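PDB 1WZN: SAM-dependent methyltransferase from Pyrococcus horikoshii, which probably transfers a methyl group from S-adenosyl-L-methionine to an acceptor substrate, and is seen here with the product S-adenosyl-L-homocysteine bound. Local coordinates for residues Thr6-Tyr11 with Arg187-Leu192; Ala25-Val30 with Thr56-Glu61. All blocks are in the same frame, centred on the assembly; numbering follows the deposited sequence.

Interaction 1 (Thr6-Tyr11 with Arg187-Leu192); sequences TLLAEY and RLVQIL
Ile191, on strand 182-192, reaches across to the ring of Tyr11 in the N-terminal loop just ahead of helix 12-15. From CB, which is directed at the loop, the side chain forks. The CG2 branch stays near the strand and meets the phenol oxygen, 4.0 Å from Ile191 CG2 to Tyr11 OH. CG1 lies anti to the carbonyl carbon (chi1 -55°) and carries the longer arm onward to CD1, the tip. This methyl sits over one face of the Tyr11 ring in a CH-pi contact, 3.8 Å from Ile191 CD1 to the centroid of the Tyr11 ring and 25° off the normal. It is displaced toward the rim, with 3.4 Å between Ile191 CD1 and Tyr11 CE2. The same methyl also comes within 4.3 Å of Leu8, from Ile191 CD1 to Leu8 CD2, a looser contact.

Two residues back, Val189 slides past Leu8 in the opposite sense, with Val189 CG2 3.8 Å from Leu8 CD1. In the loop, a type I turn from Thr6 to Ala9 and the 2.8 Å bond from Tyr11 N to Leu8 O are consistent with Leu8 and Tyr11 both facing the strand.

The strand's peptides pair with neighbours in the four-stranded antiparallel sheet, among them Phe201 and Val169, while Gln190 on the far face packs on Gln190 of neighbouring subunits. No hydrogen bond joins loop to strand. The junction rests on methyl and ring-carbon contacts and is essentially apolar; the one polar atom at its edge, Tyr11 OH, is hydrogen-bonded to Glu166 OE1 on the adjoining strand, which probably restricts the ring's rotation against the Ile191 methyl.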
loop_
_atom_site.group_PDB
_atom_site.type_symbol
_atom_site.label_atom_id
_atom_site.label_comp_id
_atom_site.label_asym_id
_atom_site.label_seq_id
_atom_site.Cartn_x
_atom_site.Cartn_y
_atom_site.Cartn_z
ATOM N N THR A 6 4.764 28.906 18.676
ATOM C CA THR A 6 5.156 30.302 18.596
ATOM C C THR A 6 4.439 31.001 17.443
ATOM O O THR A 6 3.439 31.684 17.617
ATOM C CB THR A 6 6.678 30.379 18.427
ATOM O OG1 THR A 6 7.085 29.540 17.339
ATOM C CG2 THR A 6 7.369 29.899 19.704
ATOM N N LEU A 7 4.984 30.831 16.228
ATOM C CA LEU A 7 4.370 31.499 15.088
ATOM C C LEU A 7 2.945 30.997 14.800
ATOM O O LEU A 7 2.106 31.722 14.281
ATOM C CB LEU A 7 5.280 31.340 13.866
ATOM C CG LEU A 7 6.602 32.100 14.029
ATOM C CD1 LEU A 7 7.803 31.328 13.485
ATOM C CD2 LEU A 7 6.608 33.461 13.326
ATOM N N LEU A 8 2.676 29.706 15.131
ATOM C CA LEU A 8 1.349 29.138 14.837
ATOM C C LEU A 8 0.465 29.082 16.087
ATOM O O LEU A 8 -0.631 28.534 16.095
ATOM C CB LEU A 8 1.513 27.715 14.271
ATOM C CG LEU A 8 2.029 27.699 12.828
ATOM C CD1 LEU A 8 2.410 26.292 12.369
ATOM C CD2 LEU A 8 0.993 28.212 11.821
ATOM N N ALA A 9 0.902 29.660 17.202
ATOM C CA ALA A 9 0.120 29.594 18.438
ATOM C C ALA A 9 -1.348 30.003 18.297
ATOM O O ALA A 9 -2.231 29.310 18.790
ATOM C CB ALA A 9 0.796 30.432 19.535
ATOM N N GLU A 10 -1.609 31.126 17.635
ATOM C CA GLU A 10 -2.984 31.591 17.464
ATOM C C GLU A 10 -3.836 30.650 16.601
ATOM O O GLU A 10 -5.056 30.809 16.527
ATOM C CB GLU A 10 -3.009 33.001 16.852
ATOM C CG GLU A 10 -2.435 34.115 17.726
ATOM C CD GLU A 10 -3.176 34.293 19.046
ATOM O OE1 GLU A 10 -4.363 33.913 19.133
ATOM O OE2 GLU A 10 -2.567 34.826 19.994
ATOM N N TYR A 11 -3.202 29.670 15.958
ATOM C CA TYR A 11 -3.922 28.714 15.118
ATOM C C TYR A 11 -4.001 27.337 15.769
ATOM O O TYR A 11 -4.652 26.434 15.247
ATOM C CB TYR A 11 -3.236 28.576 13.751
ATOM C CG TYR A 11 -3.235 29.847 12.932
ATOM C CD1 TYR A 11 -4.372 30.254 12.232
ATOM C CD2 TYR A 11 -2.105 30.661 12.886
ATOM C CE1 TYR A 11 -4.381 31.448 11.507
ATOM C CE2 TYR A 11 -2.105 31.855 12.164
ATOM C CZ TYR A 11 -3.245 32.240 11.479
ATOM O OH TYR A 11 -3.239 33.419 10.773
ATOM N N ARG A 187 5.178 19.109 9.729
ATOM C CA ARG A 187 3.854 19.571 9.360
ATOM C C ARG A 187 3.935 20.912 8.647
ATOM O O ARG A 187 4.437 21.892 9.195
ATOM C CB ARG A 187 2.983 19.683 10.617
ATOM C CG ARG A 187 1.722 20.522 10.456
ATOM C CD ARG A 187 0.887 20.474 11.728
ATOM N NE ARG A 187 0.289 19.155 11.926
ATOM C CZ ARG A 187 -0.284 18.754 13.056
ATOM N NH1 ARG A 187 -0.332 19.565 14.104
ATOM N NH2 ARG A 187 -0.827 17.547 13.135
ATOM N N LEU A 188 3.467 20.940 7.406
ATOM C CA LEU A 188 3.453 22.171 6.638
ATOM C C LEU A 188 2.064 22.768 6.805
ATOM O O LEU A 188 1.067 22.119 6.487
ATOM C CB LEU A 188 3.704 21.888 5.157
ATOM C CG LEU A 188 3.553 23.104 4.236
ATOM C CD1 LEU A 188 4.656 24.127 4.536
ATOM C CD2 LEU A 188 3.622 22.652 2.788
ATOM N N VAL A 189 1.991 23.987 7.326
ATOM C CA VAL A 189 0.698 24.640 7.496
ATOM C C VAL A 189 0.618 25.809 6.522
ATOM O O VAL A 189 1.421 26.741 6.578
ATOM C CB VAL A 189 0.504 25.156 8.940
ATOM C CG1 VAL A 189 -0.845 25.872 9.069
ATOM C CG2 VAL A 189 0.574 23.984 9.917
ATOM N N GLN A 190 -0.331 25.735 5.598
ATOM C CA GLN A 190 -0.511 26.806 4.630
ATOM C C GLN A 190 -1.777 27.553 5.036
ATOM O O GLN A 190 -2.828 26.944 5.231
ATOM C CB GLN A 190 -0.641 26.223 3.218
ATOM C CG GLN A 190 0.647 25.576 2.719
ATOM C CD GLN A 190 0.463 24.833 1.416
ATOM O OE1 GLN A 190 -0.031 23.703 1.395
ATOM N NE2 GLN A 190 0.849 25.467 0.318
ATOM N N ILE A 191 -1.657 28.870 5.182
ATOM C CA ILE A 191 -2.776 29.717 5.592
ATOM C C ILE A 191 -3.238 30.525 4.387
ATOM O O ILE A 191 -2.532 31.419 3.919
ATOM C CB ILE A 191 -2.339 30.661 6.732
ATOM C CG1 ILE A 191 -1.766 29.822 7.879
ATOM C CG2 ILE A 191 -3.525 31.480 7.244
ATOM C CD1 ILE A 191 -1.258 30.643 9.047
ATOM N N LEU A 192 -4.425 30.196 3.893
ATOM C CA LEU A 192 -4.996 30.839 2.716
ATOM C C LEU A 192 -6.008 31.934 3.009
ATOM O O LEU A 192 -6.977 31.714 3.734
ATOM C CB LEU A 192 -5.683 29.795 1.826
ATOM C CG LEU A 192 -4.832 28.862 0.964
ATOM C CD1 LEU A 192 -3.780 28.169 1.814
ATOM C CD2 LEU A 192 -5.750 27.845 0.278
#

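Interaction 2 (Ala25-Val30 with Thr56-Glu61); sequences AEIDFV and TLELAE
Ile27 of helix 23-36 packs on Glu58 and Leu59 of helix 54-61, the helix of the first beta-alpha-beta crossover (strand 44-48, helix 54-61, strand 65-70) in the Rossmann-like fold of class I methyltransferases. The two short segments cross at -61°, with their axes 10.1 Å apart at closest approach.

The hydrophobic part centres on Ile27, which lies nearly at right angles to Leu59. Ile27 CG2 is 3.8 Å from Leu59 CD2, and the other branch, turned at chi2 -50°, brings Ile27 CD1 to 4.0 Å from Leu59 CG. One turn on, Val30 CG1 only brushes the same methyl, 4.5 Å from Leu59 CD2. Leu59 also touches Phe34 of helix 23-36 and Val66 of strand 65-70, so it fills the seam between the two helices and the central sheet.

The ionic part runs through side chains flanking the segments. Arg62 NE pairs with Glu58 OE2 and Arg62 NH1 with Asp28 OD1, so one guanidinium ties both helices and probably offsets the like charges of the two acids, 6.0 Å apart from Asp28 OD1 to Glu58 OE2. Lys24 NZ takes Glu58 OE1, engaging the second carboxylate oxygen.

The glutamate stem joins the two kinds of contact: bent at chi2 (55°), it lays its methylene alongside the isoleucine, with Glu58 CG 3.4 Å from Ile27 CG1.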
loop_
_atom_site.group_PDB
_atom_site.type_symbol
_atom_site.label_atom_id
_atom_site.label_comp_id
_atom_site.label_asym_id
_atom_site.label_seq_id
_atom_site.Cartn_x
_atom_site.Cartn_y
_atom_site.Cartn_z
ATOM N N ALA A 25 -14.868 14.557 27.689
ATOM C CA ALA A 25 -14.799 13.120 27.928
ATOM C C ALA A 25 -13.460 12.784 28.576
ATOM O O ALA A 25 -13.379 11.909 29.437
ATOM C CB ALA A 25 -14.949 12.353 26.604
ATOM N N GLU A 26 -12.405 13.482 28.161
ATOM C CA GLU A 26 -11.086 13.227 28.721
ATOM C C GLU A 26 -10.996 13.643 30.181
ATOM O O GLU A 26 -10.419 12.930 30.991
ATOM C CB GLU A 26 -10.001 13.938 27.904
ATOM C CG GLU A 26 -9.616 13.180 26.641
ATOM C CD GLU A 26 -8.370 13.724 25.979
ATOM O OE1 GLU A 26 -7.939 13.129 24.969
ATOM O OE2 GLU A 26 -7.821 14.741 26.457
ATOM N N ILE A 27 -11.574 14.785 30.535
ATOM C CA ILE A 27 -11.501 15.205 31.928
ATOM C C ILE A 27 -12.416 14.346 32.804
ATOM O O ILE A 27 -12.177 14.203 34.002
ATOM C CB ILE A 27 -11.797 16.714 32.062
ATOM C CG1 ILE A 27 -10.704 17.494 31.321
ATOM C CG2 ILE A 27 -11.818 17.130 33.529
ATOM C CD1 ILE A 27 -9.273 17.080 31.694
ATOM N N ASP A 28 -13.450 13.757 32.207
ATOM C CA ASP A 28 -14.327 12.857 32.962
ATOM C C ASP A 28 -13.445 11.695 33.420
ATOM O O ASP A 28 -13.534 11.242 34.558
ATOM C CB ASP A 28 -15.443 12.273 32.083
ATOM C CG ASP A 28 -16.588 13.237 31.853
ATOM O OD1 ASP A 28 -16.629 14.296 32.510
ATOM O OD2 ASP A 28 -17.461 12.914 31.013
ATOM N N PHE A 29 -12.604 11.207 32.509
ATOM C CA PHE A 29 -11.697 10.101 32.812
ATOM C C PHE A 29 -10.680 10.533 33.860
ATOM O O PHE A 29 -10.379 9.785 34.790
ATOM C CB PHE A 29 -10.972 9.633 31.542
ATOM C CG PHE A 29 -9.994 8.509 31.779
ATOM C CD1 PHE A 29 -10.390 7.353 32.447
ATOM C CD2 PHE A 29 -8.679 8.606 31.331
ATOM C CE1 PHE A 29 -9.484 6.304 32.668
ATOM C CE2 PHE A 29 -7.765 7.564 31.546
ATOM C CZ PHE A 29 -8.169 6.414 32.216
ATOM N N VAL A 30 -10.147 11.739 33.703
ATOM C CA VAL A 30 -9.180 12.262 34.659
ATOM C C VAL A 30 -9.791 12.315 36.061
ATOM O O VAL A 30 -9.141 11.941 37.036
ATOM C CB VAL A 30 -8.694 13.672 34.246
ATOM C CG1 VAL A 30 -7.863 14.304 35.373
ATOM C CG2 VAL A 30 -7.851 13.569 32.975
ATOM N N THR A 56 -6.781 22.478 30.708
ATOM C CA THR A 56 -6.581 23.344 31.873
ATOM C C THR A 56 -7.881 24.068 32.245
ATOM O O THR A 56 -8.304 24.062 33.400
ATOM C CB THR A 56 -5.500 24.416 31.579
ATOM O OG1 THR A 56 -4.412 23.813 30.863
ATOM C CG2 THR A 56 -4.964 25.011 32.879
ATOM N N LEU A 57 -8.498 24.706 31.257
ATOM C CA LEU A 57 -9.746 25.428 31.476
ATOM C C LEU A 57 -10.896 24.487 31.825
ATOM O O LEU A 57 -11.757 24.823 32.643
ATOM C CB LEU A 57 -10.096 26.270 30.243
ATOM C CG LEU A 57 -9.475 27.679 30.206
ATOM C CD1 LEU A 57 -7.959 27.583 30.079
ATOM C CD2 LEU A 57 -10.053 28.462 29.039
ATOM N N GLU A 58 -10.912 23.301 31.220
ATOM C CA GLU A 58 -11.971 22.337 31.512
ATOM C C GLU A 58 -11.890 21.930 32.990
ATOM O O GLU A 58 -12.913 21.834 33.679
ATOM C CB GLU A 58 -11.834 21.115 30.593
ATOM C CG GLU A 58 -12.891 20.030 30.791
ATOM C CD GLU A 58 -14.323 20.540 30.675
ATOM O OE1 GLU A 58 -14.578 21.462 29.872
ATOM O OE2 GLU A 58 -15.201 19.995 31.382
ATOM N N LEU A 59 -10.673 21.696 33.478
ATOM C CA LEU A 59 -10.472 21.338 34.882
ATOM C C LEU A 59 -10.891 22.512 35.775
ATOM O O LEU A 59 -11.541 22.322 36.804
ATOM C CB LEU A 59 -8.995 20.988 35.138
ATOM C CG LEU A 59 -8.568 19.568 34.731
ATOM C CD1 LEU A 59 -7.052 19.460 34.591
ATOM C CD2 LEU A 59 -9.080 18.595 35.790
ATOM N N ALA A 60 -10.518 23.726 35.382
ATOM C CA ALA A 60 -10.873 24.911 36.168
ATOM C C ALA A 60 -12.386 25.070 36.246
ATOM O O ALA A 60 -12.942 25.377 37.303
ATOM C CB ALA A 60 -10.258 26.162 35.546
ATOM N N GLU A 61 -13.046 24.871 35.115
ATOM C CA GLU A 61 -14.493 25.000 35.049
ATOM C C GLU A 61 -15.184 24.090 36.062
ATOM O O GLU A 61 -16.299 24.337 36.505
ATOM C CB GLU A 61 -14.942 24.634 33.629
ATOM C CG GLU A 61 -16.418 24.962 33.376
ATOM C CD GLU A 61 -16.769 24.676 31.928
ATOM O OE1 GLU A 61 -16.195 25.308 31.049
ATOM O OE2 GLU A 61 -17.648 23.851 31.696
#

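In the fold
The two contacts belong to different parts of the subunit. Interaction 1 joins the N-terminal loop to the antiparallel sheet that follows strand 139-146, whereas interaction 2 packs two helices within the Rossmann-like core. Their centres are 26 Å apart and their nearest atoms about 13 Å apart, without touching, and both segments of interaction 2 fall between Tyr11 and Arg187 along the chain. Measured from bound S-adenosyl-L-homocysteine, the side chain of Leu8 in interaction 1 is about 11 Å away and that of Ile27 in interaction 2 about 8 Å, so these two side chains do not touch the ligand, one on the antiparallel sheet's side and one in the core.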